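Local coordinates for ferripyochelin binding protein (PDB 3R3R) that binds a zinc ion on a left-handed beta-helix and belongs to the gamma-class carbonic anhydrase family, although its own reaction is not established, at residues R21-T26 against D176-Q181; G50-V55 against V68-H73. One frame throughout, in Å; residues are numbered along the deposited sequence.

Contact 1 of 2, residues R21-T26 against D176-Q181; sequences RVMIDT and DDYLSQ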
ATOM      1  N   ARG A  21     -10.070  10.037  10.165  1.00 18.36           N
ATOM      2  CA  ARG A  21     -10.930   8.937   9.740  1.00 18.28           C
ATOM      3  C   ARG A  21     -10.101   7.752   9.234  1.00 17.53           C
ATOM      4  O   ARG A  21     -10.471   7.082   8.269  1.00 16.75           O
ATOM      5  CB  ARG A  21     -11.920   9.405   8.674  1.00 19.94           C
ATOM      6  CG  ARG A  21     -12.776  10.619   9.114  1.00 22.05           C
ATOM      7  CD  ARG A  21     -13.665  11.084   7.972  1.00 22.90           C
ATOM      8  NE  ARG A  21     -12.855  11.511   6.842  1.00 22.46           N
ATOM      9  CZ  ARG A  21     -12.307  12.717   6.729  1.00 23.22           C
ATOM     10  NH1 ARG A  21     -12.510  13.645   7.664  1.00 24.42           N
ATOM     11  NH2 ARG A  21     -11.570  12.993   5.663  1.00 23.36           N
ATOM     12  N   VAL A  22      -8.967   7.500   9.883  1.00 16.29           N
ATOM     13  CA  VAL A  22      -8.121   6.370   9.512  1.00 15.37           C
ATOM     14  C   VAL A  22      -8.553   5.138  10.295  1.00 15.13           C
ATOM     15  O   VAL A  22      -8.738   5.217  11.515  1.00 17.23           O
ATOM     16  CB  VAL A  22      -6.633   6.683   9.775  1.00 15.57           C
ATOM     17  CG1 VAL A  22      -5.750   5.459   9.504  1.00 16.13           C
ATOM     18  CG2 VAL A  22      -6.190   7.827   8.893  1.00 17.79           C
ATOM     19  N   MET A  23      -8.731   4.013   9.605  1.00 14.30           N
ATOM     20  CA  MET A  23      -8.945   2.751  10.296  1.00 14.71           C
ATOM     21  C   MET A  23      -7.640   1.958  10.327  1.00 14.09           C
ATOM     22  O   MET A  23      -7.025   1.745   9.287  1.00 14.38           O
ATOM     23  CB  MET A  23      -9.994   1.899   9.577  1.00 15.57           C
ATOM     24  CG  MET A  23     -10.248   0.566  10.269  1.00 17.05           C
ATOM     25  SD  MET A  23     -11.367  -0.502   9.320  1.00 16.64           S
ATOM     26  CE  MET A  23     -10.346  -0.889   7.901  1.00 15.61           C
ATOM     27  N   ILE A  24      -7.215   1.540  11.515  1.00 14.46           N
ATOM     28  CA  ILE A  24      -6.122   0.583  11.624  1.00 14.98           C
ATOM     29  C   ILE A  24      -6.619  -0.592  12.437  1.00 14.33           C
ATOM     30  O   ILE A  24      -6.874  -0.471  13.636  1.00 16.11           O
ATOM     31  CB  ILE A  24      -4.855   1.166  12.268  1.00 16.82           C
ATOM     32  CG1 ILE A  24      -4.433   2.457  11.556  1.00 19.90           C
ATOM     33  CG2 ILE A  24      -3.728   0.139  12.217  1.00 18.00           C
ATOM     34  CD1 ILE A  24      -4.041   3.595  12.505  1.00 25.03           C
ATOM     35  N   ASP A  25      -6.789  -1.735  11.791  1.00 13.30           N
ATOM     36  CA  ASP A  25      -7.367  -2.865  12.497  1.00 13.08           C
ATOM     37  C   ASP A  25      -6.547  -3.197  13.733  1.00 13.92           C
ATOM     38  O   ASP A  25      -5.317  -3.158  13.706  1.00 13.02           O
ATOM     39  CB  ASP A  25      -7.412  -4.108  11.621  1.00 12.51           C
ATOM     40  CG  ASP A  25      -8.370  -5.134  12.179  1.00 12.85           C
ATOM     41  OD1 ASP A  25      -9.587  -4.923  11.984  1.00 15.25           O
ATOM     42  OD2 ASP A  25      -7.936  -6.088  12.867  1.00 13.53           O
ATOM     43  N   THR A  26      -7.213  -3.583  14.803  1.00 14.32           N
ATOM     44  CA  THR A  26      -6.525  -3.914  16.038  1.00 15.41           C
ATOM     45  C   THR A  26      -5.566  -5.086  15.866  1.00 14.77           C
ATOM     46  O   THR A  26      -4.671  -5.251  16.653  1.00 16.53           O
ATOM     47  CB  THR A  26      -7.503  -4.249  17.176  1.00 17.37           C
ATOM     48  OG1 THR A  26      -8.327  -5.350  16.795  1.00 20.00           O
ATOM     49  CG2 THR A  26      -8.372  -3.050  17.488  1.00 20.42           C
ATOM     50  N   ASP A 176     -15.514   3.213   6.698  1.00 16.37           N
ATOM     51  CA  ASP A 176     -16.420   4.037   7.489  1.00 17.44           C
ATOM     52  C   ASP A 176     -17.521   3.227   8.192  1.00 17.57           C
ATOM     53  O   ASP A 176     -17.939   3.570   9.296  1.00 19.13           O
ATOM     54  CB  ASP A 176     -16.993   5.163   6.630  1.00 18.30           C
ATOM     55  CG  ASP A 176     -15.990   6.284   6.400  1.00 19.09           C
ATOM     56  OD1 ASP A 176     -15.064   6.442   7.226  1.00 18.73           O
ATOM     57  OD2 ASP A 176     -16.136   7.023   5.406  1.00 19.94           O
ATOM     58  N   ASP A 177     -17.971   2.141   7.568  1.00 17.84           N
ATOM     59  CA  ASP A 177     -18.909   1.229   8.224  1.00 18.32           C
ATOM     60  C   ASP A 177     -18.292   0.680   9.502  1.00 17.49           C
ATOM     61  O   ASP A 177     -18.922   0.684  10.557  1.00 18.72           O
ATOM     62  CB  ASP A 177     -19.294   0.064   7.310  1.00 17.85           C
ATOM     63  CG  ASP A 177     -20.160   0.489   6.128  1.00 19.74           C
ATOM     64  OD1 ASP A 177     -20.818   1.557   6.169  1.00 22.30           O
ATOM     65  OD2 ASP A 177     -20.200  -0.275   5.142  1.00 18.81           O
ATOM     66  N   TYR A 178     -17.054   0.205   9.422  1.00 17.09           N
ATOM     67  CA  TYR A 178     -16.394  -0.298  10.618  1.00 16.57           C
ATOM     68  C   TYR A 178     -16.125   0.788  11.662  1.00 18.35           C
ATOM     69  O   TYR A 178     -16.322   0.565  12.851  1.00 19.47           O
ATOM     70  CB  TYR A 178     -15.116  -1.042  10.246  1.00 16.05           C
ATOM     71  CG  TYR A 178     -15.396  -2.354   9.565  1.00 14.22           C
ATOM     72  CD1 TYR A 178     -15.737  -3.481  10.308  1.00 15.92           C
ATOM     73  CD2 TYR A 178     -15.332  -2.466   8.178  1.00 14.24           C
ATOM     74  CE1 TYR A 178     -15.985  -4.695   9.693  1.00 15.31           C
ATOM     75  CE2 TYR A 178     -15.588  -3.680   7.546  1.00 13.58           C
ATOM     76  CZ  TYR A 178     -15.892  -4.796   8.316  1.00 14.48           C
ATOM     77  OH  TYR A 178     -16.150  -6.011   7.734  1.00 15.33           O
ATOM     78  N   LEU A 179     -15.699   1.964  11.223  1.00 17.57           N
ATOM     79  CA  LEU A 179     -15.468   3.048  12.157  1.00 19.51           C
ATOM     80  C   LEU A 179     -16.756   3.464  12.855  1.00 20.31           C
ATOM     81  O   LEU A 179     -16.728   3.863  14.020  1.00 21.05           O
ATOM     82  CB  LEU A 179     -14.852   4.243  11.447  1.00 19.54           C
ATOM     83  CG  LEU A 179     -13.425   4.025  10.959  1.00 19.68           C
ATOM     84  CD1 LEU A 179     -12.931   5.269  10.228  1.00 20.87           C
ATOM     85  CD2 LEU A 179     -12.499   3.661  12.118  1.00 20.27           C
ATOM     86  N   SER A 180     -17.882   3.389  12.146  1.00 21.95           N
ATOM     87  CA  SER A 180     -19.162   3.772  12.734  0.50 23.02           C
ATOM     88  C   SER A 180     -19.543   2.779  13.823  1.00 23.76           C
ATOM     89  O   SER A 180     -20.193   3.144  14.801  1.00 23.80           O
ATOM     90  CB  SER A 180     -20.267   3.862  11.676  0.50 24.19           C
ATOM     91  OG  SER A 180     -20.671   2.573  11.252  0.50 25.19           O
ATOM     92  N   GLN A 181     -19.125   1.525  13.662  1.00 25.08           N
ATOM     93  CA  GLN A 181     -19.372   0.516  14.686  1.00 27.00           C
ATOM     94  C   GLN A 181     -18.594   0.843  15.960  1.00 30.48           C
ATOM     95  O   GLN A 181     -19.091   0.630  17.063  1.00 30.94           O
ATOM     96  CB  GLN A 181     -19.048  -0.890  14.164  1.00 25.67           C
ATOM     97  CG  GLN A 181     -20.098  -1.349  13.161  1.00 25.49           C
ATOM     98  CD  GLN A 181     -19.746  -2.591  12.361  1.00 25.70           C
ATOM     99  OE1 GLN A 181     -18.796  -3.330  12.665  1.00 26.96           O
ATOM    100  NE2 GLN A 181     -20.526  -2.823  11.308  1.00 24.72           N
TER
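Leu179 and Met23 are set against each other by their torsions. In Leu179, CG stands opposite the carbonyl carbon (chi1 -69°) and the extended second torsion spreads the two methyls towards the 21-26 backbone, while Met23 projects its chain from the strand at the helix, CG opposite its own N (chi1 180°). The branches of Leu179 divide the work. CD1 comes against the main chain of Arg21, 3.6 Å from Arg21 O, and CD2 rests on the base of the methionine, 4.0 Å from Met23 CB. Further along, the sulfur passes beside Tyr178, with Met23 SD 3.9 Å from Tyr178 CB. SD also lies 5.3 Å from the centroid of the Tyr178 ring and 49° off its normal, an oblique Met-aromatic contact. Segment 21-26 belongs to the left-handed beta-helix: strand 23-24 is the outermost strand within this chain of one of its faces, Met23 is hydrogen-bonded through its backbone to Val40 and Ile42 of the next coil, and helix 158-182 runs beside that face, contributing Tyr178 and Leu179 here. Trp43 continues the apolar patch, its ring meeting that of Tyr178 nearly at right angles. Polar groups frame it. Arg21 O accepts a hydrogen bond from Lys175 on the same helix, and Arg21 NE forms a salt bridge with Asp39; Asp176 OD1, 5.5 Å from Arg21 NE, is not in contact with it, and any attraction between the two charges would probably be weak.

Contact 2 of 2, residues G50-V55 against V68-H73; sequences GDVNYV and VLHVTH. With ZN (zinc ion), chain B.
Val71, with its side chain turned to the 50-55 segment, is the hub of this contact. Its two methyls take different neighbours: Val71 CG1 lies 3.5 Å from Tyr54 O and also meets Val55 CG2, whereas Val71 CG2, placed between its own N and carbonyl carbon (chi1 -72°), presses on the main chain and CB of Asn53. Val52 packs on the chain at Val71 to His73. Its CB is 3.6 Å from His73 CB, and its CG2 reaches back to Val71 CG2 at 3.8 Å, so the corner at 51-53 closes over the chain leaving strand 68-70. This corner of the left-handed beta-helix joins strand 47-50 of one face to strand 54-57 of the next. Asn53 ties it down: ND2 donates to Thr72 O at 3.0 Å, almost straight and in the amide plane, and also to His80 O. His70 ND1 binds the zinc ion at 2.1 Å; His99 NE2 and three waters are further ligands. Across that ring, His70 NE2 donates in plane to the syn lone pair of Asp51 OD1 at 3.0 Å, with the carboxylate plane turned 73° from the ring. Val52 N also donates to this oxygen, from the anti side and 32° out of the carboxylate plane, and Arg49 pairs with Asp51 OD2. With NE2 committed as a donor, the carboxylate should fix the imidazole's rotation and leave ND1 directed at the metal, a second-shell role for Asp51.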
ATOM      1  N   GLY A  50       7.893   0.556   8.943  1.00 11.85           N
ATOM      2  CA  GLY A  50       8.684   1.684   8.474  1.00 13.03           C
ATOM      3  C   GLY A  50       9.850   1.956   9.404  1.00 12.81           C
ATOM      4  O   GLY A  50       9.966   3.049   9.956  1.00 13.39           O
ATOM      5  N   ASP A  51      10.705   0.963   9.591  1.00 11.74           N
ATOM      6  CA  ASP A  51      11.811   1.124  10.526  1.00 12.38           C
ATOM      7  C   ASP A  51      13.101   1.622   9.888  1.00 12.53           C
ATOM      8  O   ASP A  51      13.564   2.706  10.220  1.00 13.57           O
ATOM      9  CB  ASP A  51      12.034  -0.164  11.361  1.00 12.93           C
ATOM     10  CG  ASP A  51      12.101  -1.459  10.523  1.00 11.01           C
ATOM     11  OD1 ASP A  51      12.182  -1.439   9.290  1.00 12.05           O
ATOM     12  OD2 ASP A  51      12.085  -2.517  11.167  1.00 12.20           O
ATOM     13  N   VAL A  52      13.627   0.885   8.926  1.00 11.50           N
ATOM     14  CA  VAL A  52      14.871   1.249   8.260  1.00 12.33           C
ATOM     15  C   VAL A  52      14.648   2.260   7.136  1.00 11.58           C
ATOM     16  O   VAL A  52      15.584   2.753   6.544  1.00 13.34           O
ATOM     17  CB  VAL A  52      15.647   0.014   7.771  1.00 13.62           C
ATOM     18  CG1 VAL A  52      15.945  -0.889   8.929  1.00 15.80           C
ATOM     19  CG2 VAL A  52      14.865  -0.732   6.693  1.00 13.27           C
ATOM     20  N   ASN A  53      13.385   2.540   6.847  1.00 11.64           N
ATOM     21  CA  ASN A  53      13.034   3.609   5.919  1.00 10.81           C
ATOM     22  C   ASN A  53      11.558   3.940   6.131  1.00 11.52           C
ATOM     23  O   ASN A  53      10.870   3.221   6.861  1.00 13.10           O
ATOM     24  CB  ASN A  53      13.334   3.208   4.478  1.00 11.31           C
ATOM     25  CG  ASN A  53      13.939   4.334   3.684  1.00 11.71           C
ATOM     26  OD1 ASN A  53      13.493   5.485   3.770  1.00 12.47           O
ATOM     27  ND2 ASN A  53      14.954   4.013   2.891  1.00 11.37           N
ATOM     28  N   TYR A  54      11.080   5.032   5.537  1.00 12.12           N
ATOM     29  CA  TYR A  54       9.703   5.448   5.778  1.00 12.28           C
ATOM     30  C   TYR A  54       8.721   4.818   4.804  1.00 10.38           C
ATOM     31  O   TYR A  54       9.091   4.350   3.708  1.00 11.60           O
ATOM     32  CB  TYR A  54       9.562   6.976   5.757  1.00 13.68           C
ATOM     33  CG  TYR A  54       9.647   7.621   4.396  1.00 14.96           C
ATOM     34  CD1 TYR A  54       8.504   7.825   3.643  1.00 15.40           C
ATOM     35  CD2 TYR A  54      10.867   8.047   3.869  1.00 15.89           C
ATOM     36  CE1 TYR A  54       8.554   8.427   2.405  1.00 16.85           C
ATOM     37  CE2 TYR A  54      10.933   8.659   2.608  1.00 16.68           C
ATOM     38  CZ  TYR A  54       9.758   8.840   1.887  1.00 16.82           C
ATOM     39  OH  TYR A  54       9.766   9.436   0.646  1.00 19.84           O
ATOM     40  N   VAL A  55       7.454   4.827   5.226  1.00 12.26           N
ATOM     41  CA  VAL A  55       6.314   4.413   4.419  1.00 11.85           C
ATOM     42  C   VAL A  55       5.315   5.567   4.419  1.00 12.70           C
ATOM     43  O   VAL A  55       4.938   6.049   5.487  1.00 14.50           O
ATOM     44  CB  VAL A  55       5.646   3.157   5.014  1.00 12.62           C
ATOM     45  CG1 VAL A  55       4.435   2.776   4.179  1.00 12.99           C
ATOM     46  CG2 VAL A  55       6.640   1.998   5.090  1.00 11.83           C
ATOM     47  N   VAL A  68       1.849  -7.265   3.522  1.00  7.96           N
ATOM     48  CA  VAL A  68       3.057  -6.863   4.232  1.00  7.80           C
ATOM     49  C   VAL A  68       3.744  -5.784   3.421  1.00  7.34           C
ATOM     50  O   VAL A  68       3.966  -5.966   2.214  1.00  7.75           O
ATOM     51  CB  VAL A  68       4.027  -8.050   4.485  1.00  9.06           C
ATOM     52  CG1 VAL A  68       5.353  -7.543   5.085  1.00 10.62           C
ATOM     53  CG2 VAL A  68       3.376  -9.085   5.416  1.00 10.76           C
ATOM     54  N   LEU A  69       4.090  -4.690   4.104  1.00  8.21           N
ATOM     55  CA  LEU A  69       4.726  -3.525   3.497  1.00  8.43           C
ATOM     56  C   LEU A  69       6.045  -3.280   4.217  1.00  8.53           C
ATOM     57  O   LEU A  69       6.062  -3.099   5.446  1.00 10.01           O
ATOM     58  CB  LEU A  69       3.818  -2.298   3.660  1.00  9.60           C
ATOM     59  CG  LEU A  69       2.671  -2.120   2.653  1.00 10.32           C
ATOM     60  CD1 LEU A  69       1.685  -3.295   2.667  1.00 10.79           C
ATOM     61  CD2 LEU A  69       1.941  -0.823   2.927  1.00 10.71           C
ATOM     62  N   HIS A  70       7.146  -3.293   3.463  1.00  8.46           N
ATOM     63  CA  HIS A  70       8.451  -3.004   4.041  1.00  9.18           C
ATOM     64  C   HIS A  70       9.304  -2.222   3.028  1.00  9.53           C
ATOM     65  O   HIS A  70       8.810  -1.796   1.980  1.00  9.49           O
ATOM     66  CB  HIS A  70       9.120  -4.296   4.543  1.00  9.31           C
ATOM     67  CG  HIS A  70      10.284  -4.062   5.461  1.00  9.87           C
ATOM     68  ND1 HIS A  70      11.494  -4.711   5.325  1.00 10.30           N
ATOM     69  CD2 HIS A  70      10.422  -3.230   6.525  1.00 10.64           C
ATOM     70  CE1 HIS A  70      12.321  -4.296   6.270  1.00  9.83           C
ATOM     71  NE2 HIS A  70      11.696  -3.400   7.011  1.00 10.49           N
ATOM     72  N   VAL A  71      10.567  -2.005   3.391  1.00  9.47           N
ATOM     73  CA  VAL A  71      11.427  -1.001   2.781  1.00  9.93           C
ATOM     74  C   VAL A  71      12.879  -1.474   2.880  1.00  9.82           C
ATOM     75  O   VAL A  71      13.188  -2.362   3.687  1.00 10.77           O
ATOM     76  CB  VAL A  71      11.295   0.341   3.538  1.00 10.90           C
ATOM     77  CG1 VAL A  71       9.942   0.995   3.250  1.00 11.80           C
ATOM     78  CG2 VAL A  71      11.513   0.161   5.058  1.00 11.75           C
ATOM     79  N   THR A  72      13.767  -0.886   2.075  1.00 11.23           N
ATOM     80  CA  THR A  72      15.188  -1.209   2.133  1.00 11.11           C
ATOM     81  C   THR A  72      15.956  -0.101   2.854  1.00 11.07           C
ATOM     82  O   THR A  72      15.708   1.100   2.659  1.00 12.12           O
ATOM     83  CB  THR A  72      15.751  -1.473   0.710  1.00 11.64           C
ATOM     84  OG1 THR A  72      15.176  -2.695   0.229  1.00 13.95           O
ATOM     85  CG2 THR A  72      17.271  -1.644   0.711  1.00 12.88           C
ATOM     86  N   HIS A  73      16.883  -0.524   3.703  1.00 11.36           N
ATOM     87  CA  HIS A  73      17.690   0.369   4.523  1.00 12.08           C
ATOM     88  C   HIS A  73      18.648   1.225   3.710  1.00 12.33           C
ATOM     89  O   HIS A  73      18.937   0.952   2.532  1.00 12.41           O
ATOM     90  CB  HIS A  73      18.459  -0.465   5.557  1.00 12.81           C
ATOM     91  CG  HIS A  73      19.655  -1.182   5.004  1.00 13.47           C
ATOM     92  ND1 HIS A  73      19.548  -2.294   4.193  1.00 15.53           N
ATOM     93  CD2 HIS A  73      20.981  -0.961   5.169  1.00 15.41           C
ATOM     94  CE1 HIS A  73      20.758  -2.722   3.878  1.00 19.01           C
ATOM     95  NE2 HIS A  73      21.644  -1.922   4.444  1.00 18.43           N
TER
HETATM   96 ZN    ZN B 185      12.181  -6.118   3.895  1.00 11.06          ZN
HETATM   97  O   HOH W   1      14.176  -5.018   3.594  1.00 17.48           O
HETATM   98  O   HOH W   2      13.716  -6.920   4.870  1.00 15.26           O
HETATM   99  O   HOH W   3      13.301  -7.462   2.374  1.00 20.78           O

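How the contacts relate
Contact 1 and contact 2 occupy separate parts of the beta-helix, their centres 24 Å apart and their nearest atoms about 11 Å apart, without touching. Contact 2 lies within the chain loop that contact 1 closes: residues 50-55 and 68-73 come after strand 23-24 and well before helix 158-182. Only contact 2 takes part in the zinc site; the zinc ion is 24.8 Å from Met23 SD, and contact 1 concerns the packing of the C-terminal helix on the first coils of the prism. The two are joined through those coils, which run from strand 23-24 by way of strands 29-31, 34-36 and 41-42 to strand 47-50.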